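Local coordinates for protein glycosyltransferase Gtf1 (Streptococcus gordonii, PDB 5E9T) that is a glycosyltransferase of the GT-B clan, carrying an extended beta-sheet domain beside its sheet-and-helix core and assembling with the stabilizing protein Gtf2, at residues I63-Y68 and E199-F204; Q91-E96 and F105-D110; I256-F261 and Q288-Y293; Q310-K315 and V414-P419. The protein carries 1 engineered substitution. All coordinates share one frame; numbering follows the deposited sequence.

In the fold
Interactions 1 and 3 lie around the seven-stranded parallel sheet: interaction 1 at its outermost strand 62-64, interaction 3 on helix 280-293, which leads to the other outermost strand, 299-302. Their centres are about 31 Å apart. Interaction 2 belongs to the first hairpin of the ten-stranded antiparallel sheet, inserted in the chain between the two segments of interaction 1, and its centre lies about 63 Å from that of interaction 3. Interaction 4 comes last and lies at the passage into the second, six-stranded parallel sheet, its centre about 44 Å from that of interaction 1. None of the four touches another; each lies in a separate part of a two-domain GT-B architecture with an added sheet.

Interaction 1 of 4, residues I63-Y68 and E199-F204; sequences IWLYNY and ELVRYF
Phe204 and Leu65 account for most of the buried surface where residues 63-68 meet residues 199-204. The phenyl ring of Phe204 reaches out from its helix with CG anti to the backbone N (chi1 163°), which carries it in among Ile63, Leu65 and Tyr68. Leu65 approaches through CD1, 3.4 Å from Phe204 CG and close to the CB as well, while its other methyl, CD2, lies 3.9 Å from Val201 CG2, the two side chains crossing at about a right angle. On the side of Tyr68 the pairing is T-shaped: the CD1-CE1 edge of Phe204 is directed at the tyrosine face, with ring centroids 4.9 Å apart and planes at 85°. Ile63 CG2 adds a methyl 3.7 Å from Phe204 CZ. Strand 62-64 is an outermost strand of the parallel sheet in the N-terminal half of this GT-B protein, and helix 197-208 brings the chain back to that sheet after the inserted antiparallel sheet. The contact therefore seats the returning helix at the edge of the sheet, where Phe204 also touches Ile38 of strand 35-39. Farther along, Leu200 CD2 comes within 4.1 Å of Tyr66 CE1. The hydroxyl of that tyrosine is hydrogen-bonded to Glu184 and Lys197, while Arg202, on another side of the helix, forms salt bridges with Glu199, Glu230 and Glu231.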
# COMPACT_ATOMS: atom_id res chain seq x y z
N ILE A 63 10.19 -19.65 20.67
CA ILE A 63 9.04 -19.04 20.03
C ILE A 63 9.29 -19.05 18.53
O ILE A 63 10.19 -18.35 18.05
CB ILE A 63 8.78 -17.61 20.53
CG1 ILE A 63 8.30 -17.63 21.99
CG2 ILE A 63 7.77 -16.90 19.64
CD1 ILE A 63 7.93 -16.26 22.50
N TRP A 64 8.52 -19.84 17.80
CA TRP A 64 8.56 -19.83 16.35
C TRP A 64 7.42 -18.97 15.83
O TRP A 64 6.27 -19.15 16.24
CB TRP A 64 8.46 -21.24 15.77
CG TRP A 64 8.57 -21.24 14.28
CD1 TRP A 64 9.27 -20.36 13.52
CD2 TRP A 64 7.93 -22.14 13.37
NE1 TRP A 64 9.12 -20.66 12.19
CE2 TRP A 64 8.30 -21.75 12.07
CE3 TRP A 64 7.09 -23.25 13.53
CZ2 TRP A 64 7.86 -22.42 10.93
CZ3 TRP A 64 6.65 -23.91 12.39
CH2 TRP A 64 7.03 -23.49 11.11
N LEU A 65 7.75 -18.03 14.94
CA LEU A 65 6.78 -17.04 14.47
C LEU A 65 5.49 -17.69 14.01
O LEU A 65 4.39 -17.31 14.45
CB LEU A 65 7.39 -16.22 13.34
CG LEU A 65 6.37 -15.32 12.64
CD1 LEU A 65 5.86 -14.31 13.63
CD2 LEU A 65 6.96 -14.64 11.43
N TYR A 66 5.59 -18.68 13.12
CA TYR A 66 4.39 -19.22 12.50
C TYR A 66 3.62 -20.15 13.43
O TYR A 66 2.40 -20.29 13.29
CB TYR A 66 4.77 -19.93 11.21
CG TYR A 66 5.39 -19.01 10.19
CD1 TYR A 66 4.60 -18.24 9.36
CD2 TYR A 66 6.77 -18.90 10.07
CE1 TYR A 66 5.16 -17.40 8.42
CE2 TYR A 66 7.34 -18.05 9.13
CZ TYR A 66 6.53 -17.30 8.31
OH TYR A 66 7.06 -16.46 7.37
N ASN A 67 4.31 -20.79 14.38
CA ASN A 67 3.62 -21.61 15.36
C ASN A 67 2.99 -20.76 16.46
O ASN A 67 2.00 -21.19 17.07
CB ASN A 67 4.59 -22.62 15.97
CG ASN A 67 4.14 -23.13 17.33
OD1 ASN A 67 4.53 -22.59 18.37
ND2 ASN A 67 3.29 -24.15 17.32
N TYR A 68 3.54 -19.57 16.71
CA TYR A 68 3.08 -18.73 17.82
C TYR A 68 1.58 -18.49 17.77
O TYR A 68 0.91 -18.51 18.80
CB TYR A 68 3.83 -17.40 17.81
CG TYR A 68 3.33 -16.41 18.83
CD1 TYR A 68 3.81 -16.43 20.13
CD2 TYR A 68 2.37 -15.46 18.50
CE1 TYR A 68 3.35 -15.53 21.08
CE2 TYR A 68 1.90 -14.56 19.43
CZ TYR A 68 2.40 -14.60 20.72
OH TYR A 68 1.94 -13.69 21.66
N GLU A 199 4.45 -6.82 7.95
CA GLU A 199 3.26 -6.49 8.73
C GLU A 199 2.76 -7.66 9.55
O GLU A 199 2.08 -7.45 10.56
CB GLU A 199 2.15 -5.97 7.81
CG GLU A 199 1.58 -4.62 8.22
CD GLU A 199 2.65 -3.54 8.35
OE1 GLU A 199 2.86 -3.06 9.49
OE2 GLU A 199 3.27 -3.17 7.33
N LEU A 200 3.07 -8.90 9.15
CA LEU A 200 2.75 -10.05 9.99
C LEU A 200 3.63 -10.07 11.24
O LEU A 200 3.14 -10.33 12.34
CB LEU A 200 2.93 -11.35 9.21
CG LEU A 200 2.62 -12.65 9.96
CD1 LEU A 200 1.13 -12.83 10.15
CD2 LEU A 200 3.22 -13.86 9.25
N VAL A 201 4.93 -9.82 11.07
CA VAL A 201 5.83 -9.76 12.22
C VAL A 201 5.41 -8.66 13.18
O VAL A 201 5.51 -8.81 14.40
CB VAL A 201 7.29 -9.59 11.74
CG1 VAL A 201 8.21 -9.23 12.90
CG2 VAL A 201 7.78 -10.86 11.06
N ARG A 202 4.90 -7.55 12.65
CA ARG A 202 4.37 -6.50 13.51
C ARG A 202 3.27 -7.03 14.41
O ARG A 202 3.33 -6.92 15.64
CB ARG A 202 3.87 -5.32 12.67
CG ARG A 202 3.27 -4.19 13.49
CD ARG A 202 3.12 -2.94 12.66
NE ARG A 202 4.21 -2.00 12.91
CZ ARG A 202 4.65 -1.12 12.02
NH1 ARG A 202 4.11 -1.07 10.80
NH2 ARG A 202 5.64 -0.30 12.33
N TYR A 203 2.24 -7.64 13.80
CA TYR A 203 1.15 -8.23 14.58
C TYR A 203 1.68 -9.24 15.60
O TYR A 203 1.18 -9.32 16.72
CB TYR A 203 0.15 -8.90 13.64
CG TYR A 203 -1.08 -9.46 14.33
CD1 TYR A 203 -1.99 -8.62 14.97
CD2 TYR A 203 -1.33 -10.82 14.34
CE1 TYR A 203 -3.10 -9.13 15.60
CE2 TYR A 203 -2.45 -11.34 14.97
CZ TYR A 203 -3.33 -10.49 15.59
OH TYR A 203 -4.45 -11.00 16.22
N PHE A 204 2.71 -10.00 15.22
CA PHE A 204 3.34 -10.91 16.17
C PHE A 204 3.91 -10.15 17.36
O PHE A 204 3.59 -10.45 18.52
CB PHE A 204 4.42 -11.73 15.48
CG PHE A 204 5.38 -12.38 16.44
CD1 PHE A 204 4.95 -13.39 17.28
CD2 PHE A 204 6.71 -11.99 16.49
CE1 PHE A 204 5.83 -13.99 18.17
CE2 PHE A 204 7.59 -12.60 17.37
CZ PHE A 204 7.15 -13.59 18.20

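Interaction 2 of 4, residues Q91-E96 and F105-D110; sequences QPERSE and FYPQDD
Arg94 lays its guanidinium flat on the ring of Phe105, with the two planes only 5° apart and Arg94 CZ 3.9 Å from the ring centroid, almost straight above it. In the arginine CG sits between the backbone N and the carbonyl carbon (chi1 31°), and the chain then bends at chi3 to fold back over the ring. Its aliphatic part passes along the phenylalanine too, CG lying 3.5 Å from Phe105 CB. Glu96, extended beyond CG, brings its carboxylate to the end of the ring near CZ, and its OE2 forms a salt bridge of 3.2 Å with Arg94 NH2. Pro92 packs on the Tyr106 ring, its CB standing over one face at 4.0 Å from the centroid, a CH-pi contact between side chains that run the same way. Arg94, Glu96, Phe105 and Tyr106 belong to the beta hairpin of strands 94-98 and 101-106, at the edge of the extended antiparallel sheet; Pro92 just precedes it. Phe105 N donates to Arg94 O at 3.2 Å and 168°, whereas Glu93 N to Phe105 O is weak. Beyond the strands, Gln108 bends at chi2 and gives a weak bond of 3.0 Å from NE2 to Gln91 O. Arg94 and Glu96 also touch a crystal neighbour, which may influence their conformations. The chemistry implies that side-chain stacking supplements the few backbone bonds, with the arginine charge probably shared between an aromatic face and a carboxylate.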
# COMPACT_ATOMS: atom_id res chain seq x y z
N GLN A 91 -6.34 -49.75 2.41
CA GLN A 91 -5.11 -50.38 2.82
C GLN A 91 -4.14 -50.42 1.64
O GLN A 91 -4.55 -50.74 0.52
CB GLN A 91 -5.36 -51.81 3.34
CG GLN A 91 -6.11 -51.88 4.66
CD GLN A 91 -5.23 -51.59 5.85
OE1 GLN A 91 -5.39 -50.56 6.52
NE2 GLN A 91 -4.32 -52.50 6.15
N PRO A 92 -2.87 -50.12 1.86
CA PRO A 92 -1.92 -50.10 0.75
C PRO A 92 -1.51 -51.50 0.31
O PRO A 92 -1.31 -52.40 1.14
CB PRO A 92 -0.73 -49.32 1.31
CG PRO A 92 -0.78 -49.58 2.78
CD PRO A 92 -2.24 -49.73 3.14
N GLU A 93 -1.39 -51.68 -1.00
CA GLU A 93 -0.94 -52.96 -1.55
C GLU A 93 0.52 -53.20 -1.23
O GLU A 93 0.90 -54.28 -0.76
CB GLU A 93 -1.16 -52.98 -3.06
CG GLU A 93 -1.83 -54.22 -3.58
CD GLU A 93 -3.20 -53.92 -4.17
OE1 GLU A 93 -3.29 -53.75 -5.40
OE2 GLU A 93 -4.17 -53.84 -3.38
N ARG A 94 1.36 -52.20 -1.46
CA ARG A 94 2.80 -52.35 -1.44
C ARG A 94 3.41 -51.20 -0.66
O ARG A 94 2.78 -50.16 -0.44
CB ARG A 94 3.34 -52.37 -2.87
CG ARG A 94 2.48 -51.52 -3.78
CD ARG A 94 2.99 -51.45 -5.20
NE ARG A 94 4.37 -50.99 -5.26
CZ ARG A 94 4.92 -50.38 -6.30
NH1 ARG A 94 4.22 -50.14 -7.40
NH2 ARG A 94 6.19 -50.00 -6.24
N SER A 95 4.64 -51.40 -0.23
CA SER A 95 5.41 -50.36 0.42
C SER A 95 6.74 -50.19 -0.30
O SER A 95 7.21 -51.08 -1.00
CB SER A 95 5.64 -50.67 1.91
OG SER A 95 7.02 -50.81 2.19
N GLU A 96 7.33 -49.01 -0.12
CA GLU A 96 8.63 -48.68 -0.69
C GLU A 96 9.42 -47.96 0.39
O GLU A 96 8.85 -47.19 1.16
CB GLU A 96 8.48 -47.79 -1.93
CG GLU A 96 9.30 -48.22 -3.13
CD GLU A 96 8.95 -47.44 -4.38
OE1 GLU A 96 9.00 -46.19 -4.34
OE2 GLU A 96 8.60 -48.07 -5.40
N PHE A 105 1.57 -47.39 -1.43
CA PHE A 105 0.87 -47.33 -2.70
C PHE A 105 -0.55 -47.86 -2.57
O PHE A 105 -0.80 -48.86 -1.89
CB PHE A 105 1.63 -48.14 -3.76
CG PHE A 105 2.94 -47.53 -4.16
CD1 PHE A 105 4.04 -47.63 -3.33
CD2 PHE A 105 3.07 -46.87 -5.37
CE1 PHE A 105 5.26 -47.08 -3.70
CE2 PHE A 105 4.28 -46.31 -5.74
CZ PHE A 105 5.37 -46.42 -4.90
N TYR A 106 -1.48 -47.18 -3.23
CA TYR A 106 -2.90 -47.55 -3.25
C TYR A 106 -3.35 -47.64 -4.70
O TYR A 106 -4.06 -46.77 -5.20
CB TYR A 106 -3.74 -46.53 -2.48
CG TYR A 106 -3.42 -46.39 -1.00
CD1 TYR A 106 -2.31 -45.67 -0.57
CD2 TYR A 106 -4.24 -46.95 -0.04
CE1 TYR A 106 -2.02 -45.53 0.78
CE2 TYR A 106 -3.96 -46.82 1.31
CZ TYR A 106 -2.85 -46.11 1.71
OH TYR A 106 -2.58 -45.99 3.05
N PRO A 107 -2.95 -48.71 -5.40
CA PRO A 107 -3.24 -48.77 -6.85
C PRO A 107 -4.72 -48.80 -7.17
O PRO A 107 -5.11 -48.38 -8.26
CB PRO A 107 -2.54 -50.06 -7.30
CG PRO A 107 -1.68 -50.50 -6.14
CD PRO A 107 -2.32 -49.94 -4.91
N GLN A 108 -5.54 -49.31 -6.24
CA GLN A 108 -6.97 -49.39 -6.49
C GLN A 108 -7.54 -48.03 -6.88
O GLN A 108 -8.41 -47.94 -7.76
CB GLN A 108 -7.70 -49.95 -5.27
CG GLN A 108 -7.24 -49.40 -3.91
CD GLN A 108 -6.01 -50.10 -3.36
OE1 GLN A 108 -5.34 -50.86 -4.06
NE2 GLN A 108 -5.73 -49.87 -2.08
N ASP A 109 -7.09 -46.97 -6.22
CA ASP A 109 -7.52 -45.61 -6.53
C ASP A 109 -6.53 -44.81 -7.37
O ASP A 109 -6.86 -43.69 -7.76
CB ASP A 109 -7.82 -44.87 -5.23
CG ASP A 109 -8.53 -45.74 -4.22
OD1 ASP A 109 -9.57 -46.34 -4.59
OD2 ASP A 109 -8.05 -45.85 -3.08
N ASP A 110 -5.34 -45.35 -7.67
CA ASP A 110 -4.26 -44.59 -8.31
C ASP A 110 -3.83 -43.39 -7.46
O ASP A 110 -3.80 -42.24 -7.91
CB ASP A 110 -4.65 -44.14 -9.73
CG ASP A 110 -3.45 -43.71 -10.56
OD1 ASP A 110 -2.31 -43.82 -10.07
OD2 ASP A 110 -3.65 -43.27 -11.71

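Interaction 3 of 4, residues I256-F261 and Q288-Y293; sequences ILWNNF and QQFQHY
Gln289, the first residue of 288-293 to touch 256-261, meets the end of Ile256: its CB is 3.6 Å from Ile256 CD1, and the two side chains cross at about a right angle. Its CG stands anti to the carbonyl carbon, beside the backbone N (chi1 -49°), and the chain runs extended beyond CG; the amide end crosses the CD1 methyl, and Gln289 OE1 is hydrogen-bonded to His245 NE2. The same CB also lies 4.3 Å from Trp258 CH2. Next comes Phe290, whose CE1 approaches Trp258 CZ2 at 4.1 Å. The rings are oblique, with planes at 52° and centroids 5.5 Å apart, and each also makes an edge-to-face contact with Phe266. Helix 280-293 is the connection of a beta-alpha-beta crossover between the adjacent parallel strands 274-277 and 299-302 of the N-terminal sheet; here its last turns pack against Ile256 and Trp258, at the short, weakly bonded strand 257-258, which pairs antiparallel with strand 246-247. Trp258 and Leu257 touch the Gtf2 chain as well, at Asn62 and Arg100 of that subunit. Tyr293 closes the helix. Ile256 CB sits over the centre of its ring, 3.4 Å from the centroid, in a CH-pi contact, and the branched side chain spreads over the same face, with CG2 3.6 Å from Tyr293 CG. The imidazole of His292 covers part of the opposite face through ND1. At the far end of the ring, Tyr293 OH is hydrogen-bonded to Ser252 O.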
# COMPACT_ATOMS: atom_id res chain seq x y z
N ILE A 256 32.64 6.68 6.88
CA ILE A 256 32.76 5.32 7.38
C ILE A 256 31.73 4.45 6.67
O ILE A 256 30.60 4.88 6.42
CB ILE A 256 32.57 5.27 8.91
CG1 ILE A 256 33.08 3.95 9.47
CG2 ILE A 256 31.12 5.51 9.31
CD1 ILE A 256 32.92 3.87 10.95
N LEU A 257 32.13 3.24 6.32
CA LEU A 257 31.24 2.27 5.68
C LEU A 257 30.92 1.19 6.70
O LEU A 257 31.78 0.35 7.00
CB LEU A 257 31.87 1.68 4.42
CG LEU A 257 31.00 0.70 3.64
CD1 LEU A 257 29.58 1.21 3.55
CD2 LEU A 257 31.54 0.49 2.24
N TRP A 258 29.70 1.19 7.21
CA TRP A 258 29.30 0.15 8.15
C TRP A 258 29.16 -1.18 7.42
O TRP A 258 28.97 -1.25 6.20
CB TRP A 258 27.97 0.49 8.82
CG TRP A 258 27.91 1.78 9.60
CD1 TRP A 258 27.05 2.82 9.40
CD2 TRP A 258 28.72 2.14 10.73
NE1 TRP A 258 27.28 3.81 10.32
CE2 TRP A 258 28.29 3.42 11.15
CE3 TRP A 258 29.76 1.52 11.42
CZ2 TRP A 258 28.88 4.08 12.23
CZ3 TRP A 258 30.33 2.18 12.49
CH2 TRP A 258 29.89 3.45 12.88
N ASN A 259 29.25 -2.26 8.20
CA ASN A 259 28.73 -3.54 7.75
C ASN A 259 27.24 -3.39 7.47
O ASN A 259 26.50 -2.85 8.29
CB ASN A 259 28.98 -4.60 8.83
CG ASN A 259 28.71 -6.03 8.36
OD1 ASN A 259 29.09 -6.98 9.02
ND2 ASN A 259 28.05 -6.17 7.22
N ASN A 260 26.80 -3.87 6.30
CA ASN A 260 25.41 -3.66 5.92
C ASN A 260 24.44 -4.35 6.87
O ASN A 260 23.29 -3.92 7.01
CB ASN A 260 25.17 -4.12 4.48
CG ASN A 260 25.31 -5.63 4.30
OD1 ASN A 260 25.64 -6.35 5.24
ND2 ASN A 260 25.06 -6.10 3.09
N PHE A 261 24.88 -5.42 7.54
CA PHE A 261 23.99 -6.10 8.47
C PHE A 261 23.79 -5.31 9.75
O PHE A 261 22.85 -5.60 10.50
CB PHE A 261 24.52 -7.50 8.77
CG PHE A 261 24.49 -8.42 7.58
CD1 PHE A 261 23.28 -8.86 7.06
CD2 PHE A 261 25.65 -8.84 6.98
CE1 PHE A 261 23.24 -9.70 5.97
CE2 PHE A 261 25.62 -9.68 5.88
CZ PHE A 261 24.41 -10.11 5.37
N GLN A 288 34.38 4.92 19.38
CA GLN A 288 34.90 6.17 18.85
C GLN A 288 34.42 6.44 17.43
O GLN A 288 34.11 7.58 17.09
CB GLN A 288 36.43 6.19 18.92
CG GLN A 288 36.96 5.99 20.32
CD GLN A 288 37.81 4.76 20.46
OE1 GLN A 288 38.65 4.46 19.61
NE2 GLN A 288 37.59 4.03 21.54
N GLN A 289 34.36 5.42 16.58
CA GLN A 289 33.83 5.61 15.23
C GLN A 289 32.46 6.26 15.28
O GLN A 289 32.13 7.11 14.43
CB GLN A 289 33.76 4.28 14.47
CG GLN A 289 35.02 3.45 14.52
CD GLN A 289 34.84 2.14 13.79
OE1 GLN A 289 34.60 1.11 14.41
NE2 GLN A 289 35.01 2.16 12.47
N PHE A 290 31.64 5.87 16.25
CA PHE A 290 30.44 6.63 16.54
C PHE A 290 30.79 8.10 16.80
O PHE A 290 30.41 8.98 16.02
CB PHE A 290 29.69 6.01 17.72
CG PHE A 290 28.63 5.02 17.31
CD1 PHE A 290 27.84 5.28 16.20
CD2 PHE A 290 28.45 3.84 18.01
CE1 PHE A 290 26.86 4.38 15.81
CE2 PHE A 290 27.47 2.94 17.62
CZ PHE A 290 26.68 3.21 16.52
N GLN A 291 31.57 8.37 17.85
CA GLN A 291 31.91 9.75 18.18
C GLN A 291 32.45 10.52 16.98
O GLN A 291 32.10 11.69 16.78
CB GLN A 291 32.94 9.77 19.32
CG GLN A 291 33.30 11.17 19.78
CD GLN A 291 32.08 12.03 20.02
OE1 GLN A 291 31.79 12.95 19.25
NE2 GLN A 291 31.35 11.73 21.08
N HIS A 292 33.29 9.89 16.16
CA HIS A 292 33.91 10.61 15.05
C HIS A 292 32.93 10.88 13.91
O HIS A 292 32.72 12.03 13.51
CB HIS A 292 35.13 9.83 14.54
CG HIS A 292 35.92 10.57 13.51
ND1 HIS A 292 36.66 9.93 12.53
CD2 HIS A 292 36.11 11.90 13.31
CE1 HIS A 292 37.25 10.83 11.77
NE2 HIS A 292 36.94 12.03 12.22
N TYR A 293 32.32 9.82 13.37
CA TYR A 293 31.66 9.92 12.07
C TYR A 293 30.25 10.50 12.16
O TYR A 293 29.84 11.27 11.29
CB TYR A 293 31.62 8.55 11.40
CG TYR A 293 32.99 8.13 10.94
CD1 TYR A 293 33.84 7.43 11.78
CD2 TYR A 293 33.44 8.47 9.67
CE1 TYR A 293 35.10 7.06 11.36
CE2 TYR A 293 34.70 8.10 9.24
CZ TYR A 293 35.52 7.39 10.09
OH TYR A 293 36.78 7.02 9.67

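Interaction 4 of 4, residues Q310-K315 and V414-P419; sequences QLTYPK and VGSGLP
Leu311 packs a methyl on the peptide of Gly415 in this small contact. Its CD2 lies against the Gly415 carbonyl, though the exact position of the methyl is doubtful in the model. The backbones themselves run near each other, with CA atoms 5.6 Å apart for Leu311 and Gly415 and 5.7 Å apart for Thr312 and Ser416. Leu311 also touches Tyr478 of helix 474-481, whose ring makes an edge-to-face contact with Tyr313. Residues 310-315 lie in the connection that leaves strand 299-302 of the first parallel sheet and leads to strand 323-326, a central strand of the second. Helix 408-415 is the link of a beta-alpha-beta crossover between strands 396-398 and 420-423 of that second sheet, so the interdomain connection of the GT-B fold here rests on the C-terminal end of one of the helices flanking the sheet. The polar part is a long approach of two hydroxyls, Thr312 OG1 facing Ser416 OG at 3.5 Å. Ser416 OG lies anti to its carbonyl carbon, beside the backbone N (chi1 -62°), a position from which it makes a weak hydrogen bond back to Glu412 O. One backbone bond, Gly417 N to Val414 O (2.9 Å), closes the turn that follows, and the positive phi of Gly417 (76°) directs the chain off the helix toward strand 420-423. Two serines of helix 474-481 then receive the turn, Ser474 bonding to Gly417 O and Ser477 to Leu418 O.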
# COMPACT_ATOMS: atom_id res chain seq x y z
N GLN A 310 35.35 -23.85 34.11
CA GLN A 310 36.46 -24.00 35.03
C GLN A 310 37.73 -23.96 34.19
O GLN A 310 37.68 -24.02 32.96
CB GLN A 310 36.35 -25.31 35.81
CG GLN A 310 36.91 -26.55 35.09
CD GLN A 310 36.32 -26.80 33.70
OE1 GLN A 310 35.54 -26.01 33.17
NE2 GLN A 310 36.66 -27.94 33.13
N LEU A 311 38.87 -23.84 34.86
CA LEU A 311 40.16 -23.90 34.19
C LEU A 311 40.73 -25.31 34.34
O LEU A 311 40.97 -25.77 35.46
CB LEU A 311 41.11 -22.84 34.75
CG LEU A 311 41.30 -21.60 33.88
CD1 LEU A 311 42.03 -20.51 34.62
CD2 LEU A 311 42.09 -21.97 32.67
N THR A 312 40.95 -25.99 33.21
CA THR A 312 41.47 -27.36 33.21
C THR A 312 42.99 -27.35 33.21
O THR A 312 43.61 -26.86 32.26
CB THR A 312 40.97 -28.15 32.00
OG1 THR A 312 41.48 -27.55 30.80
CG2 THR A 312 39.46 -28.17 31.95
N TYR A 313 43.58 -27.88 34.25
CA TYR A 313 45.01 -28.12 34.29
C TYR A 313 45.34 -29.53 33.81
O TYR A 313 44.51 -30.44 33.94
CB TYR A 313 45.53 -27.90 35.70
CG TYR A 313 45.45 -26.45 36.08
CD1 TYR A 313 45.61 -25.47 35.13
CD2 TYR A 313 45.18 -26.05 37.37
CE1 TYR A 313 45.53 -24.13 35.45
CE2 TYR A 313 45.10 -24.71 37.70
CZ TYR A 313 45.27 -23.75 36.74
OH TYR A 313 45.19 -22.41 37.05
N PRO A 314 46.53 -29.74 33.24
CA PRO A 314 46.81 -31.02 32.59
C PRO A 314 46.96 -32.19 33.56
O PRO A 314 46.88 -32.03 34.78
CB PRO A 314 48.13 -30.75 31.85
CG PRO A 314 48.79 -29.70 32.67
CD PRO A 314 47.68 -28.82 33.17
N LYS A 315 47.18 -33.38 32.99
CA LYS A 315 47.31 -34.65 33.69
C LYS A 315 48.75 -34.96 34.07
O LYS A 315 49.08 -36.13 34.33
CB LYS A 315 46.73 -35.78 32.85
CG LYS A 315 45.22 -35.77 32.82
CD LYS A 315 44.68 -37.17 32.62
CE LYS A 315 43.16 -37.16 32.71
NZ LYS A 315 42.67 -38.13 33.73
N VAL A 414 43.48 -21.04 25.47
CA VAL A 414 43.97 -20.29 26.62
C VAL A 414 43.49 -20.92 27.92
O VAL A 414 44.22 -20.94 28.92
CB VAL A 414 43.53 -18.82 26.51
CG1 VAL A 414 43.41 -18.19 27.82
CG2 VAL A 414 44.46 -18.06 25.71
N GLY A 415 42.26 -21.43 27.93
CA GLY A 415 41.77 -22.13 29.11
C GLY A 415 42.54 -23.38 29.44
O GLY A 415 42.40 -23.92 30.55
N SER A 416 43.31 -23.91 28.50
CA SER A 416 44.20 -25.03 28.81
C SER A 416 45.64 -24.60 29.03
O SER A 416 46.52 -25.46 29.15
CB SER A 416 44.10 -26.09 27.72
OG SER A 416 42.77 -26.59 27.68
N GLY A 417 45.91 -23.30 29.05
CA GLY A 417 47.25 -22.82 29.32
C GLY A 417 48.18 -23.00 28.14
O GLY A 417 49.30 -23.49 28.28
N LEU A 418 47.70 -22.61 26.96
CA LEU A 418 48.49 -22.65 25.74
C LEU A 418 48.68 -21.22 25.26
O LEU A 418 47.69 -20.54 24.94
CB LEU A 418 47.80 -23.47 24.65
CG LEU A 418 47.24 -24.81 25.08
CD1 LEU A 418 46.66 -25.56 23.88
CD2 LEU A 418 48.33 -25.60 25.76
N PRO A 419 49.91 -20.72 25.18
CA PRO A 419 50.15 -19.45 24.49
C PRO A 419 49.71 -19.54 23.04
O PRO A 419 49.54 -20.62 22.47
CB PRO A 419 51.66 -19.24 24.61
CG PRO A 419 52.23 -20.42 25.25
CD PRO A 419 51.15 -21.38 25.61